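Predicted acetyltransferase (Clostridium acetobutylicum, PDB 3MGD) binds acetyl coenzyme A and probably transfers its acetyl group to an acceptor, as a member of the GNAT family. Local coordinates at residues Q61-F73 / R83-S96. Residues are numbered along the deposited sequence; the frame is centred on the assembly and turned at random.
With ACO (acetyl coenzyme *a), chain C.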
loop_
_atom_site.group_PDB
_atom_site.type_symbol
_atom_site.label_atom_id
_atom_site.label_comp_id
_atom_site.label_asym_id
_atom_site.label_seq_id
_atom_site.Cartn_x
_atom_site.Cartn_y
_atom_site.Cartn_z
ATOM N N GLN A 61 -8.935 11.886 28.339
ATOM C CA GLN A 61 -9.234 10.545 27.846
ATOM C C GLN A 61 -9.376 10.667 26.334
ATOM O O GLN A 61 -9.964 11.631 25.855
ATOM C CB GLN A 61 -10.528 10.006 28.457
ATOM C CG GLN A 61 -10.365 9.497 29.875
ATOM C CD GLN A 61 -9.251 8.480 29.988
ATOM O OE1 GLN A 61 -8.283 8.681 30.723
ATOM N NE2 GLN A 61 -9.371 7.384 29.244
ATOM N N ILE A 62 -8.839 9.708 25.587
ATOM C CA ILE A 62 -8.923 9.771 24.126
ATOM C C ILE A 62 -10.336 9.430 23.644
ATOM O O ILE A 62 -10.874 8.371 23.955
ATOM C CB ILE A 62 -7.888 8.865 23.447
ATOM C CG1 ILE A 62 -6.469 9.333 23.791
ATOM C CG2 ILE A 62 -8.066 8.903 21.933
ATOM C CD1 ILE A 62 -5.382 8.399 23.272
ATOM N N ILE A 63 -10.928 10.365 22.913
ATOM C CA ILE A 63 -12.245 10.220 22.319
ATOM C C ILE A 63 -12.174 9.644 20.905
ATOM O O ILE A 63 -13.035 8.856 20.499
ATOM C CB ILE A 63 -12.935 11.593 22.232
ATOM C CG1 ILE A 63 -13.135 12.174 23.630
ATOM C CG2 ILE A 63 -14.262 11.488 21.501
ATOM C CD1 ILE A 63 -14.040 11.330 24.503
ATOM N N ALA A 64 -11.165 10.059 20.139
ATOM C CA ALA A 64 -11.023 9.577 18.766
ATOM C C ALA A 64 -9.556 9.539 18.339
ATOM O O ALA A 64 -8.712 10.244 18.888
ATOM C CB ALA A 64 -11.840 10.431 17.807
ATOM N N THR A 65 -9.258 8.681 17.375
ATOM C CA THR A 65 -7.947 8.675 16.748
ATOM C C THR A 65 -8.140 8.646 15.235
ATOM O O THR A 65 -9.222 8.319 14.746
ATOM C CB THR A 65 -7.143 7.420 17.123
ATOM O OG1 THR A 65 -7.834 6.248 16.665
ATOM C CG2 THR A 65 -6.938 7.329 18.637
ATOM N N ALA A 66 -7.077 8.974 14.501
ATOM C CA ALA A 66 -7.077 8.893 13.037
ATOM C C ALA A 66 -5.631 9.010 12.593
ATOM O O ALA A 66 -4.924 9.910 13.044
ATOM C CB ALA A 66 -7.887 10.026 12.448
ATOM N N ALA A 67 -5.170 8.105 11.738
ATOM C CA ALA A 67 -3.757 8.173 11.319
ATOM C C ALA A 67 -3.580 8.171 9.812
ATOM O O ALA A 67 -4.467 7.754 9.059
ATOM C CB ALA A 67 -2.937 7.042 11.937
ATOM N N ILE A 68 -2.413 8.636 9.379
ATOM C CA ILE A 68 -2.050 8.539 7.977
ATOM C C ILE A 68 -0.622 8.036 7.948
ATOM O O ILE A 68 0.225 8.526 8.705
ATOM C CB ILE A 68 -2.225 9.890 7.224
ATOM C CG1 ILE A 68 -1.962 9.723 5.725
ATOM C CG2 ILE A 68 -1.362 11.009 7.853
ATOM C CD1 ILE A 68 -2.520 10.852 4.879
ATOM N N ALA A 69 -0.389 7.014 7.127
ATOM C CA ALA A 69 0.945 6.452 6.894
ATOM C C ALA A 69 1.393 6.829 5.494
ATOM O O ALA A 69 0.589 6.837 4.559
ATOM C CB ALA A 69 0.908 4.929 7.019
ATOM N N PHE A 70 2.679 7.138 5.337
ATOM C CA PHE A 70 3.192 7.527 4.028
ATOM C C PHE A 70 3.929 6.359 3.412
ATOM O O PHE A 70 4.902 5.861 3.971
ATOM C CB PHE A 70 4.073 8.764 4.150
ATOM C CG PHE A 70 3.416 9.859 4.907
ATOM C CD1 PHE A 70 2.325 10.518 4.372
ATOM C CD2 PHE A 70 3.842 10.190 6.178
ATOM C CE1 PHE A 70 1.688 11.520 5.092
ATOM C CE2 PHE A 70 3.214 11.179 6.896
ATOM C CZ PHE A 70 2.138 11.842 6.351
ATOM N N ILE A 71 3.422 5.905 2.269
ATOM C CA ILE A 71 3.885 4.680 1.663
ATOM C C ILE A 71 4.378 4.973 0.248
ATOM O O ILE A 71 3.838 5.854 -0.425
ATOM C CB ILE A 71 2.746 3.646 1.610
ATOM C CG1 ILE A 71 2.225 3.349 3.020
ATOM C CG2 ILE A 71 3.213 2.369 0.929
ATOM C CD1 ILE A 71 3.224 2.707 3.908
ATOM N N ASP A 72 5.393 4.224 -0.190
ATOM C CA ASP A 72 6.063 4.474 -1.470
ATOM C C ASP A 72 5.678 3.403 -2.484
ATOM O O ASP A 72 5.874 2.209 -2.242
ATOM C CB ASP A 72 7.594 4.435 -1.293
ATOM C CG ASP A 72 8.120 5.492 -0.322
ATOM O OD1 ASP A 72 7.428 6.506 -0.102
ATOM O OD2 ASP A 72 9.246 5.316 0.209
ATOM N N PHE A 73 5.138 3.835 -3.621
ATOM C CA PHE A 73 4.843 2.944 -4.731
ATOM C C PHE A 73 5.664 3.432 -5.929
ATOM O O PHE A 73 6.199 4.536 -5.900
ATOM C CB PHE A 73 3.346 2.982 -5.059
ATOM C CG PHE A 73 2.458 2.508 -3.935
ATOM C CD1 PHE A 73 2.152 1.160 -3.789
ATOM C CD2 PHE A 73 1.924 3.412 -3.026
ATOM C CE1 PHE A 73 1.328 0.715 -2.756
ATOM C CE2 PHE A 73 1.110 2.977 -1.988
ATOM C CZ PHE A 73 0.808 1.627 -1.857
ATOM N N ARG A 83 4.402 8.324 -4.184
ATOM C CA ARG A 83 4.016 8.286 -2.778
ATOM C C ARG A 83 2.508 8.393 -2.623
ATOM O O ARG A 83 1.829 9.035 -3.427
ATOM C CB ARG A 83 4.679 9.418 -1.993
ATOM C CG ARG A 83 6.168 9.568 -2.214
ATOM C CD ARG A 83 6.754 10.489 -1.162
ATOM N NE ARG A 83 7.797 11.353 -1.707
ATOM C CZ ARG A 83 7.577 12.567 -2.199
ATOM N NH1 ARG A 83 6.345 13.066 -2.224
ATOM N NH2 ARG A 83 8.590 13.277 -2.676
ATOM N N LYS A 84 1.994 7.760 -1.569
ATOM C CA LYS A 84 0.589 7.866 -1.216
ATOM C C LYS A 84 0.457 7.977 0.287
ATOM O O LYS A 84 1.320 7.512 1.027
ATOM C CB LYS A 84 -0.191 6.633 -1.696
ATOM C CG LYS A 84 -0.448 6.602 -3.222
ATOM C CD LYS A 84 -1.332 5.416 -3.609
ATOM C CE LYS A 84 -1.768 5.479 -5.069
ATOM N NZ LYS A 84 -2.604 4.299 -5.426
ATOM N N GLY A 85 -0.634 8.589 0.734
ATOM C CA GLY A 85 -0.948 8.601 2.151
ATOM C C GLY A 85 -1.936 7.470 2.355
ATOM O O GLY A 85 -2.884 7.328 1.591
ATOM N N TYR A 86 -1.704 6.656 3.373
ATOM C CA TYR A 86 -2.566 5.515 3.657
ATOM C C TYR A 86 -3.272 5.805 4.977
ATOM O O TYR A 86 -2.634 5.895 6.025
ATOM C CB TYR A 86 -1.725 4.236 3.783
ATOM C CG TYR A 86 -2.525 3.016 4.197
ATOM C CD1 TYR A 86 -3.343 2.356 3.289
ATOM C CD2 TYR A 86 -2.460 2.527 5.497
ATOM C CE1 TYR A 86 -4.083 1.237 3.667
ATOM C CE2 TYR A 86 -3.193 1.411 5.888
ATOM C CZ TYR A 86 -3.994 0.773 4.969
ATOM O OH TYR A 86 -4.720 -0.329 5.362
ATOM N N ILE A 87 -4.586 5.969 4.925
ATOM C CA ILE A 87 -5.330 6.338 6.123
ATOM C C ILE A 87 -5.754 5.104 6.908
ATOM O O ILE A 87 -6.156 4.090 6.331
ATOM C CB ILE A 87 -6.521 7.262 5.764
ATOM C CG1 ILE A 87 -5.952 8.642 5.353
ATOM C CG2 ILE A 87 -7.542 7.320 6.905
ATOM C CD1 ILE A 87 -6.985 9.718 5.121
ATOM N N THR A 88 -5.649 5.191 8.233
ATOM C CA THR A 88 -5.795 4.010 9.071
ATOM C C THR A 88 -6.041 4.425 10.514
ATOM O O THR A 88 -6.020 5.616 10.830
ATOM C CB THR A 88 -4.500 3.136 8.955
ATOM O OG1 THR A 88 -4.718 1.846 9.533
ATOM C CG2 THR A 88 -3.290 3.821 9.616
ATOM N N ASN A 89 -6.270 3.438 11.388
ATOM C CA ASN A 89 -6.394 3.686 12.809
ATOM C C ASN A 89 -7.448 4.728 13.128
ATOM O O ASN A 89 -7.260 5.541 14.023
ATOM C CB ASN A 89 -5.051 4.107 13.416
ATOM C CG ASN A 89 -4.016 3.007 13.353
ATOM O OD1 ASN A 89 -4.322 1.880 12.979
ATOM N ND2 ASN A 89 -2.774 3.339 13.694
HETATM N N MSE A 90 -8.548 4.729 12.387
HETATM C CA MSE A 90 -9.614 5.651 12.717
HETATM C C MSE A 90 -10.626 5.015 13.664
HETATM O O MSE A 90 -11.153 3.930 13.426
HETATM C CB MSE A 90 -10.279 6.201 11.462
HETATM C CG MSE A 90 -9.282 7.044 10.636
HETATM SE SE MSE A 90 -10.199 8.007 9.248
HETATM C CE MSE A 90 -11.274 9.203 10.359
ATOM N N TYR A 91 -10.891 5.719 14.748
ATOM C CA TYR A 91 -11.805 5.219 15.764
ATOM C C TYR A 91 -12.413 6.425 16.451
ATOM O O TYR A 91 -11.715 7.388 16.764
ATOM C CB TYR A 91 -11.072 4.324 16.773
ATOM C CG TYR A 91 -12.020 3.757 17.818
ATOM C CD1 TYR A 91 -12.771 2.622 17.555
ATOM C CD2 TYR A 91 -12.178 4.377 19.043
ATOM C CE1 TYR A 91 -13.665 2.103 18.513
ATOM C CE2 TYR A 91 -13.063 3.879 19.996
ATOM C CZ TYR A 91 -13.800 2.746 19.730
ATOM O OH TYR A 91 -14.678 2.267 20.701
ATOM N N THR A 92 -13.729 6.401 16.611
ATOM C CA THR A 92 -14.404 7.382 17.437
ATOM C C THR A 92 -15.201 6.629 18.518
ATOM O O THR A 92 -15.891 5.650 18.215
ATOM C CB THR A 92 -15.391 8.253 16.623
ATOM O OG1 THR A 92 -14.681 9.018 15.643
ATOM C CG2 THR A 92 -16.155 9.213 17.576
ATOM N N GLU A 93 -15.093 7.086 19.766
ATOM C CA GLU A 93 -15.864 6.535 20.880
ATOM C C GLU A 93 -17.330 6.459 20.471
ATOM O O GLU A 93 -17.863 7.430 19.933
ATOM C CB GLU A 93 -15.707 7.447 22.108
ATOM C CG GLU A 93 -16.425 6.962 23.356
ATOM C CD GLU A 93 -15.814 5.692 23.924
ATOM O OE1 GLU A 93 -14.577 5.649 24.095
ATOM O OE2 GLU A 93 -16.571 4.742 24.203
ATOM N N PRO A 94 -17.985 5.300 20.690
ATOM C CA PRO A 94 -19.360 5.128 20.206
ATOM C C PRO A 94 -20.349 6.229 20.605
ATOM O O PRO A 94 -21.102 6.680 19.746
ATOM C CB PRO A 94 -19.763 3.770 20.779
ATOM C CG PRO A 94 -18.461 3.010 20.786
ATOM C CD PRO A 94 -17.420 4.033 21.185
ATOM N N THR A 95 -20.347 6.666 21.861
ATOM C CA THR A 95 -21.284 7.705 22.272
ATOM C C THR A 95 -20.961 9.057 21.634
ATOM O O THR A 95 -21.764 9.987 21.705
ATOM C CB THR A 95 -21.355 7.846 23.809
ATOM O OG1 THR A 95 -20.064 8.180 24.315
ATOM C CG2 THR A 95 -21.823 6.531 24.448
ATOM N N SER A 96 -19.791 9.164 21.002
ATOM C CA SER A 96 -19.385 10.399 20.339
ATOM C C SER A 96 -19.548 10.349 18.813
ATOM O O SER A 96 -19.248 11.320 18.125
ATOM C CB SER A 96 -17.923 10.730 20.669
ATOM O OG SER A 96 -17.770 11.203 21.993
HETATM N N1A ACO C . -24.425 16.951 9.381
HETATM C C2A ACO C . -25.209 15.815 9.160
HETATM N N3A ACO C . -24.688 14.527 9.431
HETATM C C4A ACO C . -23.332 14.397 9.938
HETATM C C5A ACO C . -22.528 15.560 10.166
HETATM C C6A ACO C . -23.041 16.822 9.897
HETATM N N6A ACO C . -22.223 17.995 10.129
HETATM N N7A ACO C . -21.248 15.138 10.667
HETATM C C8A ACO C . -21.263 13.753 10.748
HETATM N N9A ACO C . -22.553 13.278 10.273
HETATM C C1B ACO C . -22.973 11.888 10.326
HETATM C C2B ACO C . -22.604 11.370 8.926
HETATM O O2B ACO C . -23.124 11.942 7.770
HETATM C C3B ACO C . -22.679 9.872 9.124
HETATM O O3B ACO C . -23.923 9.229 8.966
HETATM P P3B ACO C . -24.400 8.580 7.591
HETATM O O7A ACO C . -25.963 8.467 7.638
HETATM O O8A ACO C . -23.781 7.174 7.432
HETATM O O9A ACO C . -23.983 9.447 6.421
HETATM C C4B ACO C . -21.989 9.743 10.526
HETATM O O4B ACO C . -22.495 10.914 11.266
HETATM C C5B ACO C . -20.526 9.399 10.721
HETATM O O5B ACO C . -19.687 10.475 10.380
HETATM P P1A ACO C . -18.635 11.038 11.415
HETATM O O1A ACO C . -19.306 11.646 12.657
HETATM O O2A ACO C . -17.751 12.035 10.672
HETATM O O3A ACO C . -17.767 9.785 11.821
HETATM P P2A ACO C . -17.604 9.242 13.310
HETATM O O4A ACO C . -18.941 8.677 13.899
HETATM O O5A ACO C . -16.951 10.268 14.193
HETATM O O6A ACO C . -16.545 8.079 13.225
HETATM C CBP ACO C . -15.893 5.842 12.537
HETATM C CCP ACO C . -16.649 7.122 12.209
HETATM C CDP ACO C . -15.836 4.936 11.319
HETATM C CEP ACO C . -14.525 6.231 12.992
HETATM C CAP ACO C . -16.662 5.101 13.681
HETATM O OAP ACO C . -17.932 4.702 13.287
HETATM C C9P ACO C . -15.882 4.006 14.367
HETATM O O9P ACO C . -15.011 4.238 15.206
HETATM N N8P ACO C . -16.223 2.648 14.000
HETATM C C7P ACO C . -15.478 1.519 14.554
HETATM C C6P ACO C . -14.066 1.504 14.095
HETATM C C5P ACO C . -13.975 1.681 12.596
HETATM O O5P ACO C . -14.721 1.051 11.844
HETATM N N4P ACO C . -13.040 2.633 12.102
HETATM C C3P ACO C . -12.698 2.706 10.702
HETATM C C2P ACO C . -11.732 1.668 10.190
HETATM S S1P ACO C . -11.232 1.907 8.502
HETATM C C ACO C . -9.975 3.016 8.378
HETATM O O ACO C . -9.514 3.525 9.389
HETATM C CH3 ACO C . -9.534 3.470 7.042
HETATM O O HOH W 1 -13.227 7.715 25.255
HETATM O O HOH W 2 -11.980 9.376 14.241
#
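T65 and N89 meet where the pairing of the two antiparallel strands slips by one residue. T65 OG1 donates to N89 O at 2.8 Å, tilted 33° from the carbonyl plane. With chi1 at 61° the hydroxyl sits between the backbone N and carbonyl carbon of T65, within reach of N89 O. T65 N bonds to Y91 O, and beyond the slip A67 N bonds to T88 O (2.8 Å). N89 and M90 together lie opposite A66, a beta bulge, and N89 has a left-handed backbone. Regular pairing continues through A69 with Y86 and I71 with K84. On one face, I68 CD1 lies over G85 CA at 3.9 Å and also reaches I87 CG1. A66 CB rests on CG of selenomethionine M90, 3.8 Å away. On the other face, I71 CG1 packs beside Y86 CB. Past the strand end, the chain of K84 crosses the F73 side chain at about a right angle. As in other GNAT proteins, a bulge in this strand probably leaves its backbone groups available to acetyl-CoA. M90 O accepts N4P of the cofactor at 2.6 Å, and T92 N donates to its O9P at 2.9 Å. M90 N makes a weak bond to the acetyl O. Water 2 joins T65 O to T92 OG1. Further out, E53 accepts a bond from N89 ND2. Helix 101-115 covers A64, A66 and I68. F73 and Y86 meet Y86 and F73 of the second subunit, respectively, edge-to-face.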